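Long-range contacts in TRAP-T family transporter, DctP (Periplasmic binding) subunit (Sulfitobacter sp. NAS-14.1, PDB 4PF8), which binds beta-D-galacturonate and, as the periplasmic solute-binding subunit of a TRAP transporter, probably delivers it to the membrane components for uptake: residues 27-31 and 67-73; 83-89 and 232-238; 163-167 and 201-206; 193-198 and 215-221. All blocks are in the same frame, centred on the assembly; numbering follows the deposited sequence.

Contact 1: 27-31 and 67-73; sequences RGWNI and LGSQPDA. With GTR (beta-D-galactopyranuronic acid), chain D.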
# COMPACT_ATOMS: atom_id res chain seq x y z
N ARG A 27 6.14 -17.75 9.54
CA ARG A 27 6.59 -17.17 8.28
C ARG A 27 5.85 -15.86 8.02
O ARG A 27 4.63 -15.79 8.13
CB ARG A 27 6.38 -18.14 7.12
CG ARG A 27 7.20 -19.38 7.28
CD ARG A 27 7.34 -20.13 5.96
NE ARG A 27 7.98 -21.42 6.16
CZ ARG A 27 7.55 -22.56 5.63
NH1 ARG A 27 6.47 -22.59 4.86
NH2 ARG A 27 8.20 -23.68 5.88
N GLY A 28 6.62 -14.83 7.70
CA GLY A 28 6.09 -13.51 7.43
C GLY A 28 6.36 -13.05 6.01
O GLY A 28 7.43 -13.33 5.46
N TRP A 29 5.38 -12.40 5.40
CA TRP A 29 5.47 -11.99 4.00
C TRP A 29 5.75 -10.51 3.87
O TRP A 29 5.11 -9.69 4.51
CB TRP A 29 4.16 -12.28 3.29
CG TRP A 29 4.13 -11.97 1.81
CD1 TRP A 29 4.45 -12.80 0.79
CD2 TRP A 29 3.75 -10.72 1.21
NE1 TRP A 29 4.30 -12.17 -0.43
CE2 TRP A 29 3.86 -10.89 -0.19
CE3 TRP A 29 3.29 -9.50 1.71
CZ2 TRP A 29 3.54 -9.86 -1.09
CZ3 TRP A 29 2.98 -8.49 0.81
CH2 TRP A 29 3.09 -8.68 -0.57
N ASN A 30 6.71 -10.18 3.01
CA ASN A 30 7.02 -8.80 2.66
C ASN A 30 7.27 -8.77 1.16
O ASN A 30 8.01 -9.59 0.65
CB ASN A 30 8.28 -8.39 3.40
CG ASN A 30 8.66 -6.92 3.18
OD1 ASN A 30 7.85 -6.07 2.81
ND2 ASN A 30 9.89 -6.62 3.49
N ILE A 31 6.69 -7.78 0.48
CA ILE A 31 6.92 -7.60 -0.94
C ILE A 31 8.22 -6.85 -1.25
O ILE A 31 8.74 -6.93 -2.35
CB ILE A 31 5.72 -6.86 -1.58
CG1 ILE A 31 5.62 -7.11 -3.08
CG2 ILE A 31 5.77 -5.36 -1.28
CD1 ILE A 31 4.29 -6.60 -3.66
N LEU A 67 7.49 -15.38 -1.36
CA LEU A 67 6.44 -16.32 -0.98
C LEU A 67 5.11 -16.06 -1.69
O LEU A 67 4.13 -16.75 -1.43
CB LEU A 67 6.22 -16.34 0.53
CG LEU A 67 7.42 -16.75 1.37
CD1 LEU A 67 6.96 -16.82 2.81
CD2 LEU A 67 8.01 -18.07 0.89
N GLY A 68 5.09 -15.10 -2.61
CA GLY A 68 3.94 -14.91 -3.47
C GLY A 68 3.67 -13.46 -3.85
O GLY A 68 4.16 -12.55 -3.21
N SER A 69 2.87 -13.28 -4.89
CA SER A 69 2.30 -11.99 -5.21
C SER A 69 1.37 -11.56 -4.09
O SER A 69 0.93 -12.36 -3.26
CB SER A 69 1.53 -12.05 -6.52
OG SER A 69 0.32 -12.75 -6.34
N GLN A 70 1.04 -10.28 -4.04
CA GLN A 70 0.31 -9.78 -2.92
C GLN A 70 -1.11 -10.37 -2.77
O GLN A 70 -1.49 -10.74 -1.66
CB GLN A 70 0.31 -8.24 -2.89
CG GLN A 70 -0.32 -7.69 -1.63
CD GLN A 70 0.26 -6.37 -1.14
OE1 GLN A 70 0.23 -6.08 0.06
NE2 GLN A 70 0.80 -5.57 -2.04
N PRO A 71 -1.89 -10.45 -3.85
CA PRO A 71 -3.23 -11.05 -3.70
C PRO A 71 -3.13 -12.50 -3.18
O PRO A 71 -3.94 -12.91 -2.34
CB PRO A 71 -3.82 -10.98 -5.10
CG PRO A 71 -3.06 -9.85 -5.78
CD PRO A 71 -1.67 -9.91 -5.21
N ASP A 72 -2.15 -13.24 -3.67
CA ASP A 72 -1.99 -14.65 -3.27
C ASP A 72 -1.50 -14.73 -1.83
O ASP A 72 -1.90 -15.62 -1.10
CB ASP A 72 -1.03 -15.38 -4.18
CG ASP A 72 -1.58 -15.57 -5.59
OD1 ASP A 72 -2.82 -15.60 -5.78
OD2 ASP A 72 -0.74 -15.71 -6.51
N ALA A 73 -0.66 -13.79 -1.40
CA ALA A 73 -0.18 -13.79 -0.02
C ALA A 73 -1.31 -13.50 0.96
O ALA A 73 -1.38 -14.08 2.04
CB ALA A 73 0.97 -12.80 0.15
C1 GTR D . 3.80 -0.29 -2.75
C2 GTR D . 3.24 -1.09 -1.62
C3 GTR D . 3.36 -2.55 -1.99
C4 GTR D . 2.59 -2.85 -3.27
C5 GTR D . 3.16 -1.92 -4.34
C6 GTR D . 2.39 -2.07 -5.64
O1 GTR D . 3.66 1.14 -2.47
O2 GTR D . 4.06 -0.82 -0.44
O3 GTR D . 2.72 -3.30 -0.93
O4 GTR D . 1.20 -2.54 -3.04
O5 GTR D . 3.10 -0.54 -3.92
O6A GTR D . 2.29 -1.03 -6.34
O6B GTR D . 2.03 -3.22 -6.01
O HOH W 1 7.59 -12.90 0.49

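Contact 2: 83-89 and 232-238; sequences DFGVFSL and IPECLCM. With GTR (beta-D-galactopyranuronic acid), chain D.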
# COMPACT_ATOMS: atom_id res chain seq x y z
N ASP A 83 1.78 -16.76 8.40
CA ASP A 83 1.40 -16.33 9.74
C ASP A 83 1.24 -14.83 9.92
O ASP A 83 0.37 -14.39 10.65
CB ASP A 83 2.42 -16.84 10.76
CG ASP A 83 2.52 -18.34 10.72
OD1 ASP A 83 1.53 -18.98 11.14
OD2 ASP A 83 3.54 -18.87 10.21
N PHE A 84 2.10 -14.07 9.28
CA PHE A 84 2.02 -12.61 9.35
C PHE A 84 2.51 -11.97 8.08
O PHE A 84 3.13 -12.60 7.24
CB PHE A 84 2.73 -12.06 10.60
CG PHE A 84 4.24 -12.19 10.61
CD1 PHE A 84 4.86 -13.42 10.83
CD2 PHE A 84 5.04 -11.06 10.49
CE1 PHE A 84 6.25 -13.53 10.86
CE2 PHE A 84 6.43 -11.17 10.53
CZ PHE A 84 7.03 -12.42 10.73
N GLY A 85 2.22 -10.68 7.94
CA GLY A 85 2.65 -9.95 6.77
C GLY A 85 2.38 -8.48 6.91
O GLY A 85 1.67 -8.07 7.81
N VAL A 86 2.99 -7.69 6.05
CA VAL A 86 2.53 -6.32 5.85
C VAL A 86 1.98 -6.25 4.44
O VAL A 86 2.69 -6.54 3.47
CB VAL A 86 3.63 -5.29 6.04
CG1 VAL A 86 3.15 -3.91 5.60
CG2 VAL A 86 4.08 -5.25 7.50
N PHE A 87 0.71 -5.89 4.37
CA PHE A 87 -0.01 -5.82 3.10
C PHE A 87 -0.53 -4.41 2.85
O PHE A 87 -1.12 -3.79 3.74
CB PHE A 87 -1.24 -6.74 3.11
CG PHE A 87 -0.96 -8.18 3.35
CD1 PHE A 87 -0.10 -8.90 2.56
CD2 PHE A 87 -1.65 -8.86 4.34
CE1 PHE A 87 0.13 -10.23 2.78
CE2 PHE A 87 -1.43 -10.23 4.54
CZ PHE A 87 -0.52 -10.89 3.77
N SER A 88 -0.38 -3.95 1.63
CA SER A 88 -1.08 -2.75 1.22
C SER A 88 -2.57 -3.07 1.27
O SER A 88 -2.99 -4.16 0.85
CB SER A 88 -0.69 -2.40 -0.20
OG SER A 88 -1.44 -1.32 -0.73
N LEU A 89 -3.37 -2.11 1.73
CA LEU A 89 -4.80 -2.29 1.65
C LEU A 89 -5.33 -2.21 0.20
O LEU A 89 -6.48 -2.57 -0.06
CB LEU A 89 -5.49 -1.28 2.55
CG LEU A 89 -5.63 -1.74 3.99
CD1 LEU A 89 -4.31 -2.03 4.64
CD2 LEU A 89 -6.42 -0.71 4.82
N ILE A 232 -2.47 5.06 0.51
CA ILE A 232 -2.98 3.72 0.79
C ILE A 232 -2.24 3.15 1.99
O ILE A 232 -1.06 2.85 1.90
CB ILE A 232 -2.88 2.79 -0.43
CG1 ILE A 232 -3.65 3.41 -1.61
CG2 ILE A 232 -3.46 1.43 -0.12
CD1 ILE A 232 -3.74 2.55 -2.77
N PRO A 233 -2.93 3.05 3.12
CA PRO A 233 -2.27 2.49 4.31
C PRO A 233 -1.91 1.04 4.11
O PRO A 233 -2.51 0.38 3.26
CB PRO A 233 -3.33 2.59 5.40
CG PRO A 233 -4.39 3.49 4.85
CD PRO A 233 -4.34 3.35 3.38
N GLU A 234 -0.95 0.55 4.89
CA GLU A 234 -0.59 -0.85 4.87
C GLU A 234 -0.85 -1.40 6.25
O GLU A 234 -0.86 -0.65 7.23
CB GLU A 234 0.86 -1.02 4.46
CG GLU A 234 1.10 -0.21 3.21
CD GLU A 234 2.27 -0.64 2.40
OE1 GLU A 234 3.27 -1.12 2.98
OE2 GLU A 234 2.19 -0.48 1.16
N CYS A 235 -1.08 -2.69 6.33
CA CYS A 235 -1.46 -3.29 7.58
C CYS A 235 -0.48 -4.40 7.93
O CYS A 235 -0.29 -5.33 7.14
CB CYS A 235 -2.87 -3.82 7.45
SG CYS A 235 -3.49 -4.55 8.94
N LEU A 236 0.16 -4.24 9.08
CA LEU A 236 0.90 -5.33 9.71
C LEU A 236 -0.17 -6.20 10.33
O LEU A 236 -0.94 -5.75 11.17
CB LEU A 236 1.85 -4.81 10.81
CG LEU A 236 2.46 -5.94 11.64
CD1 LEU A 236 3.43 -6.81 10.86
CD2 LEU A 236 3.15 -5.34 12.88
N CYS A 237 -0.25 -7.44 9.87
CA CYS A 237 -1.30 -8.29 10.38
C CYS A 237 -0.89 -9.72 10.51
O CYS A 237 0.12 -10.16 9.98
CB CYS A 237 -2.49 -8.23 9.46
SG CYS A 237 -2.08 -8.69 7.80
N MSE A 238 -1.74 -10.44 11.21
CA MSE A 238 -1.50 -11.83 11.50
C MSE A 238 -2.67 -12.62 10.99
O MSE A 238 -3.80 -12.15 10.97
CB MSE A 238 -1.39 -12.01 13.01
CG MSE A 238 -1.12 -13.40 13.45
SE MSE A 238 -0.12 -13.34 15.13
CE MSE A 238 1.27 -12.38 14.41
C1 GTR D . 3.80 -0.29 -2.75
C2 GTR D . 3.24 -1.09 -1.62
C3 GTR D . 3.36 -2.55 -1.99
C4 GTR D . 2.59 -2.85 -3.27
C5 GTR D . 3.16 -1.92 -4.34
C6 GTR D . 2.39 -2.07 -5.64
O1 GTR D . 3.66 1.14 -2.47
O2 GTR D . 4.06 -0.82 -0.44
O3 GTR D . 2.72 -3.30 -0.93
O4 GTR D . 1.20 -2.54 -3.04
O5 GTR D . 3.10 -0.54 -3.92
O6A GTR D . 2.29 -1.03 -6.34
O6B GTR D . 2.03 -3.22 -6.01
O HOH W 2 0.04 0.86 0.17

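Contact 3: 163-167 and 201-206; sequences GMKVR and VVDGAE. With GTR (beta-D-galactopyranuronic acid), chain D.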
# COMPACT_ATOMS: atom_id res chain seq x y z
N GLY A 163 -4.09 7.88 -23.57
CA GLY A 163 -3.36 6.98 -24.44
C GLY A 163 -2.21 6.28 -23.75
O GLY A 163 -1.57 5.41 -24.33
N MSE A 164 -1.91 6.65 -22.52
CA MSE A 164 -0.75 6.07 -21.83
C MSE A 164 -1.08 4.69 -21.31
O MSE A 164 -2.15 4.47 -20.77
CB MSE A 164 -0.33 6.96 -20.67
CG MSE A 164 0.98 6.60 -20.02
SE MSE A 164 1.57 8.10 -18.90
CE MSE A 164 2.07 9.38 -20.21
N LYS A 165 -0.11 3.77 -21.43
CA LYS A 165 -0.28 2.43 -20.88
C LYS A 165 0.31 2.41 -19.47
O LYS A 165 1.51 2.55 -19.28
CB LYS A 165 0.41 1.38 -21.76
CG LYS A 165 -0.25 1.16 -23.11
CD LYS A 165 0.55 0.21 -23.99
CE LYS A 165 -0.20 -0.05 -25.28
NZ LYS A 165 0.65 -0.72 -26.31
N VAL A 166 -0.56 2.27 -18.48
CA VAL A 166 -0.18 2.44 -17.09
C VAL A 166 -0.47 1.15 -16.33
O VAL A 166 -1.58 0.63 -16.37
CB VAL A 166 -0.97 3.60 -16.43
CG1 VAL A 166 -0.50 3.82 -14.99
CG2 VAL A 166 -0.82 4.91 -17.23
N ARG A 167 0.54 0.63 -15.65
CA ARG A 167 0.33 -0.52 -14.78
C ARG A 167 -0.37 -0.04 -13.51
O ARG A 167 -0.05 1.02 -12.99
CB ARG A 167 1.65 -1.18 -14.40
CG ARG A 167 1.52 -2.26 -13.36
CD ARG A 167 1.69 -1.71 -11.94
NE ARG A 167 1.58 -2.77 -10.94
CZ ARG A 167 1.73 -2.58 -9.64
NH1 ARG A 167 2.02 -1.38 -9.14
NH2 ARG A 167 1.60 -3.60 -8.82
N VAL A 201 6.81 -2.03 -22.76
CA VAL A 201 5.46 -2.48 -23.03
C VAL A 201 4.41 -1.77 -22.16
O VAL A 201 3.26 -1.64 -22.56
CB VAL A 201 5.34 -3.98 -23.04
CG1 VAL A 201 6.31 -4.57 -24.10
CG2 VAL A 201 5.62 -4.52 -21.71
N VAL A 202 4.81 -1.26 -20.99
CA VAL A 202 3.98 -0.28 -20.31
C VAL A 202 4.79 1.01 -20.25
O VAL A 202 6.02 0.99 -20.18
CB VAL A 202 3.47 -0.68 -18.91
CG1 VAL A 202 2.89 -2.10 -18.93
CG2 VAL A 202 4.53 -0.53 -17.88
N ASP A 203 4.09 2.13 -20.34
CA ASP A 203 4.74 3.43 -20.32
C ASP A 203 5.13 3.85 -18.89
O ASP A 203 6.09 4.58 -18.69
CB ASP A 203 3.81 4.48 -20.91
CG ASP A 203 3.52 4.24 -22.37
OD1 ASP A 203 4.48 3.94 -23.12
OD2 ASP A 203 2.34 4.38 -22.80
N GLY A 204 4.41 3.34 -17.91
CA GLY A 204 4.64 3.77 -16.55
C GLY A 204 3.72 3.11 -15.56
O GLY A 204 3.03 2.13 -15.84
N ALA A 205 3.73 3.69 -14.37
CA ALA A 205 3.01 3.15 -13.24
C ALA A 205 2.86 4.28 -12.22
O ALA A 205 3.05 5.45 -12.55
CB ALA A 205 3.81 1.95 -12.66
N GLU A 206 2.49 3.96 -10.98
CA GLU A 206 2.37 5.00 -9.96
C GLU A 206 2.72 4.40 -8.61
O GLU A 206 2.40 3.27 -8.32
CB GLU A 206 0.97 5.62 -9.95
CG GLU A 206 -0.16 4.65 -10.17
CD GLU A 206 -0.60 3.97 -8.91
OE1 GLU A 206 -0.68 2.71 -8.90
OE2 GLU A 206 -0.84 4.69 -7.91
C1 GTR D . 3.80 -0.29 -2.75
C2 GTR D . 3.24 -1.09 -1.62
C3 GTR D . 3.36 -2.55 -1.99
C4 GTR D . 2.59 -2.85 -3.27
C5 GTR D . 3.16 -1.92 -4.34
C6 GTR D . 2.39 -2.07 -5.64
O1 GTR D . 3.66 1.14 -2.47
O2 GTR D . 4.06 -0.82 -0.44
O3 GTR D . 2.72 -3.30 -0.93
O4 GTR D . 1.20 -2.54 -3.04
O5 GTR D . 3.10 -0.54 -3.92
O6A GTR D . 2.29 -1.03 -6.34
O6B GTR D . 2.03 -3.22 -6.01
O HOH W 3 1.15 3.94 -25.20
O HOH W 4 1.14 1.36 -10.43

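Contact 4: 193-198 and 215-221; sequences VYQSIK and TSHFEVA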
# COMPACT_ATOMS: atom_id res chain seq x y z
N VAL A 193 6.77 -5.29 -12.79
CA VAL A 193 6.68 -3.94 -13.35
C VAL A 193 8.01 -3.48 -13.98
O VAL A 193 8.01 -2.88 -15.06
CB VAL A 193 6.22 -2.94 -12.28
CG1 VAL A 193 6.24 -1.52 -12.82
CG2 VAL A 193 4.81 -3.32 -11.77
N TYR A 194 9.13 -3.72 -13.32
CA TYR A 194 10.40 -3.21 -13.82
C TYR A 194 10.66 -3.67 -15.25
O TYR A 194 11.00 -2.86 -16.13
CB TYR A 194 11.56 -3.64 -12.92
CG TYR A 194 12.91 -3.29 -13.47
CD1 TYR A 194 13.43 -2.02 -13.33
CD2 TYR A 194 13.67 -4.23 -14.15
CE1 TYR A 194 14.67 -1.68 -13.84
CE2 TYR A 194 14.91 -3.92 -14.66
CZ TYR A 194 15.40 -2.64 -14.50
OH TYR A 194 16.65 -2.33 -15.01
N GLN A 195 10.51 -4.96 -15.51
CA GLN A 195 10.76 -5.47 -16.84
C GLN A 195 9.79 -4.91 -17.87
O GLN A 195 10.18 -4.66 -19.01
CB GLN A 195 10.72 -7.00 -16.87
CG GLN A 195 11.96 -7.66 -16.32
CD GLN A 195 13.19 -7.36 -17.14
OE1 GLN A 195 13.12 -7.18 -18.35
NE2 GLN A 195 14.34 -7.31 -16.47
N SER A 196 8.54 -4.72 -17.47
CA SER A 196 7.55 -4.20 -18.38
C SER A 196 7.81 -2.75 -18.74
O SER A 196 7.59 -2.36 -19.89
CB SER A 196 6.14 -4.39 -17.83
OG SER A 196 5.72 -5.74 -18.07
N ILE A 197 8.27 -1.96 -17.78
CA ILE A 197 8.67 -0.58 -18.12
C ILE A 197 9.98 -0.59 -18.93
O ILE A 197 10.11 0.11 -19.94
CB ILE A 197 8.83 0.31 -16.89
CG1 ILE A 197 7.51 0.40 -16.11
CG2 ILE A 197 9.30 1.70 -17.31
CD1 ILE A 197 7.58 1.21 -14.82
N LYS A 198 10.95 -1.38 -18.50
CA LYS A 198 12.24 -1.42 -19.20
C LYS A 198 12.10 -1.78 -20.67
O LYS A 198 12.76 -1.19 -21.53
CB LYS A 198 13.15 -2.46 -18.53
CG LYS A 198 14.57 -2.51 -19.10
CD LYS A 198 15.37 -3.67 -18.53
CE LYS A 198 16.55 -4.05 -19.45
NZ LYS A 198 16.15 -4.96 -20.57
N THR A 215 12.97 -0.19 -6.36
CA THR A 215 12.72 -1.18 -7.42
C THR A 215 13.48 -0.88 -8.69
O THR A 215 13.40 -1.64 -9.66
CB THR A 215 11.26 -1.19 -7.81
OG1 THR A 215 10.90 0.13 -8.25
CG2 THR A 215 10.37 -1.64 -6.65
N SER A 216 14.19 0.24 -8.70
CA SER A 216 14.86 0.75 -9.89
C SER A 216 13.91 1.21 -10.99
O SER A 216 14.34 1.44 -12.13
CB SER A 216 15.86 -0.25 -10.46
OG SER A 216 16.88 -0.55 -9.51
N HIS A 217 12.62 1.34 -10.71
CA HIS A 217 11.71 1.86 -11.72
C HIS A 217 12.19 3.22 -12.20
O HIS A 217 11.98 3.58 -13.37
CB HIS A 217 10.28 1.97 -11.23
CG HIS A 217 9.63 0.65 -10.94
ND1 HIS A 217 8.39 0.54 -10.34
CD2 HIS A 217 10.09 -0.62 -11.10
CE1 HIS A 217 8.11 -0.74 -10.16
NE2 HIS A 217 9.13 -1.46 -10.59
N PHE A 218 12.82 3.99 -11.31
CA PHE A 218 13.26 5.34 -11.68
C PHE A 218 14.36 5.33 -12.71
O PHE A 218 14.58 6.35 -13.35
CB PHE A 218 13.70 6.13 -10.46
CG PHE A 218 15.08 5.79 -9.95
CD1 PHE A 218 15.31 4.63 -9.25
CD2 PHE A 218 16.14 6.66 -10.15
CE1 PHE A 218 16.57 4.31 -8.77
CE2 PHE A 218 17.41 6.36 -9.66
CZ PHE A 218 17.62 5.19 -8.97
N GLU A 219 15.02 4.20 -12.90
CA GLU A 219 16.06 4.10 -13.91
C GLU A 219 15.48 3.89 -15.31
O GLU A 219 16.18 4.11 -16.30
CB GLU A 219 17.04 2.97 -13.58
CG GLU A 219 17.81 3.23 -12.29
CD GLU A 219 18.81 2.14 -11.94
OE1 GLU A 219 19.67 2.38 -11.06
OE2 GLU A 219 18.74 1.04 -12.53
N VAL A 220 14.24 3.45 -15.39
CA VAL A 220 13.61 3.15 -16.68
C VAL A 220 12.38 4.02 -16.98
O VAL A 220 11.85 3.99 -18.09
CB VAL A 220 13.26 1.64 -16.79
CG1 VAL A 220 14.55 0.80 -16.90
CG2 VAL A 220 12.45 1.17 -15.63
N ALA A 221 11.93 4.80 -16.00
CA ALA A 221 10.83 5.74 -16.19
C ALA A 221 11.27 7.05 -15.54
O ALA A 221 11.14 7.23 -14.32
CB ALA A 221 9.55 5.21 -15.56
O HOH W 5 9.19 -4.28 -10.39
O HOH W 6 17.89 -0.06 -14.87

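Contact 1: 27-31 and 67-73
The indole of Trp29 lies against the start of helix 70-79, its NE1 giving a hydrogen bond to Gly68 O (2.8 Å). The acceptor sits nearly in the ring plane, but the hydrogen bond is bent, 148° at the hydrogen. Over one face, Ala73 CB stands 3.4 Å from the centroid of the Trp29 five-membered ring and almost on its normal, a CH-pi contact. Leu67 CB borders the indole edge at CD1. At the far end of the six-membered ring, Trp29 CH2 meets Gln70 CB at 3.6 Å, the two side chains crossing at about a right angle. With CG anti to the backbone N (chi1 -174°) and a bend at chi2, Gln70 carries its amide past the indole to the sugar, where NE2 donates to GTR O3 (3.2 Å). Ile31 CG2 lies against the same hydroxyl oxygen. With an alanine in place of Trp29, Gly68 O is likely to lose its donor, Ala73 CB the ring it packs on, and Gln70 a wall beside its chain. Farther out, Ser88 N donates to Gln70 OE1, fixing which way round the amide lies, and Phe87 meets the indole. The Gln70 amide thus spends its oxygen on the protein backbone and turns its N-H to a hydroxyl oxygen of galacturonate.

Contact 2: 83-89 and 232-238
Glu234 and Ser88 face each other as a non-hydrogen-bonded pair at the pocket end of two antiparallel strands. From Glu234, CB lies 3.5 Å from Phe87 O and also near Val86 CG1, CG passes Ser88 CA, and the extended chain brings OE1 near Val86 CG1 while OE2 takes a very short hydrogen bond from GTR O2 (2.5 Å). CG stands beside the backbone N (chi1 -49°), which directs the carboxylate along the face shared with Val86 and Ser88. A water donates to the same OE2 and to Ile232 O and accepts from Ser88 OG, an oxygen that also caps Gly90 N at the start of helix 89-92. An alanine in place of Glu234 would probably leave the sugar hydroxyl O2 without this acceptor and the water without one of its three partners. Strands 84-88 and 234-239 are neighbours in the mixed five-stranded sheet of one lobe of this family 7 solute-binding protein. Gly85 and Cys237 exchange two backbone bonds, as do Phe87 and Cys235, and Leu89 N continues the ladder to Pro233 O (3.0 Å). On the face away from Glu234, Cys237 SG approaches Phe87 CD2 obliquely at 3.5 Å, and Leu89 CD1 packs on Cys235 CB (3.6 Å).

Contact 3: 163-167 and 201-206
Backbone bonds tie Lys165 and Arg167 to the chain at 203-204. Lys165 O accepts from Asp203 N (2.8 Å) and, weakly, from Gly204 N, while Arg167 N donates to Gly204 O at 2.9 Å; Val166 and Gly204 form a single bridge between short strands whose axes lie 43° apart. One side chain joins this pattern: Asp203 OD2 accepts from Lys165 N (2.9 Å) in an almost straight bond (178°), met on the anti side of the carboxylate and somewhat out of its plane. A water that also donates to Gly163 O gives that oxygen a second donor. Van der Waals contacts are few, chiefly Met164 CG on Asp203 CB (3.6 Å) and Val166 CG1 near Ala205 CA. The sugar carboxylate takes charged hydrogen bonds from Arg167. A bend at chi2 (-92°) turns the guanidinium toward it, and the two groups meet edge on: Arg167 NH1 reaches GTR O6A at 2.8 Å and NH2 reaches GTR O6B at 2.9 Å, both bonds nearly straight. Arg167 NE is held by Met188 O, and a water links NH1 to Glu206 N, while Glu206 OE2 forms a salt bridge with Arg146. This paired, in-plane arginine-carboxylate interaction is typical of TRAP solute-binding proteins, whose ligands are mostly organic acids.

Contact 4: 193-198 and 215-221
His217 O is gripped by two backbone donors, Val220 N (3.0 Å) and Ala221 N (2.9 Å), which close the short turn of helix that packs on helix 193-198. The imidazole of His217 reaches across to that helix: Val193 CG1 lies over one ring face, 3.3 Å from His217 CE1, and CD2 rests against Tyr194 CB. In the ring plane, a water joins His217 NE2 to Tyr194 N, and ND1 is hydrogen-bonded to the hydroxyl of Tyr149, so both ring nitrogens have polar partners. Thr215 OG1, hydrogen-bonded to Ser211 O, also accepts from His217 N in an ST turn. The Tyr194 ring meets Ser216 O at its edge, with CE1 3.6 Å away, and its hydroxyl reaches a second water, 2.6 Å from OH, that donates to Glu219 OE2. Farther along, Val220 fits between Ile197 and Lys198: its CG2 meets Ile197 CG2 (3.6 Å) and its CG1 meets Lys198 CB (3.9 Å). CG1 beside the backbone N (chi1 -70°) lets the two methyls part in this way. Ala221 CB touches the same Ile197 methyl. Direct contact is therefore van der Waals packing, mostly of carbon atoms, with waters carrying the polar links. Tyr149 of strand 146-150 lies against Ile197 and Ala221, while Tyr212 of helix 209-214 packs on His217.

How the contacts relate
Galacturonate lies between two groups of contacts. Contacts 1 and 2, their centres about 10 Å apart, both reach the five-stranded sheet through its neighbouring strands 26-29 and 84-88, and join directly where Arg27 N lies 2.9 Å from Asp83 OD2. Contacts 3 and 4, centres about 11 Å apart, meet where Ser196 O is approached by Val201 N at 3.0 Å and where Val193 packs on Arg167. The two groups do not touch; the centres of contacts 2 and 3 are about 26 Å apart, yet contacts 1, 2 and 3 all reach the sugar. Contacts 1 and 2 serve its hydroxyls and contact 3 its carboxylate, whereas contact 4 does not touch it, the Val193 side chain lying about 6 Å from the ligand.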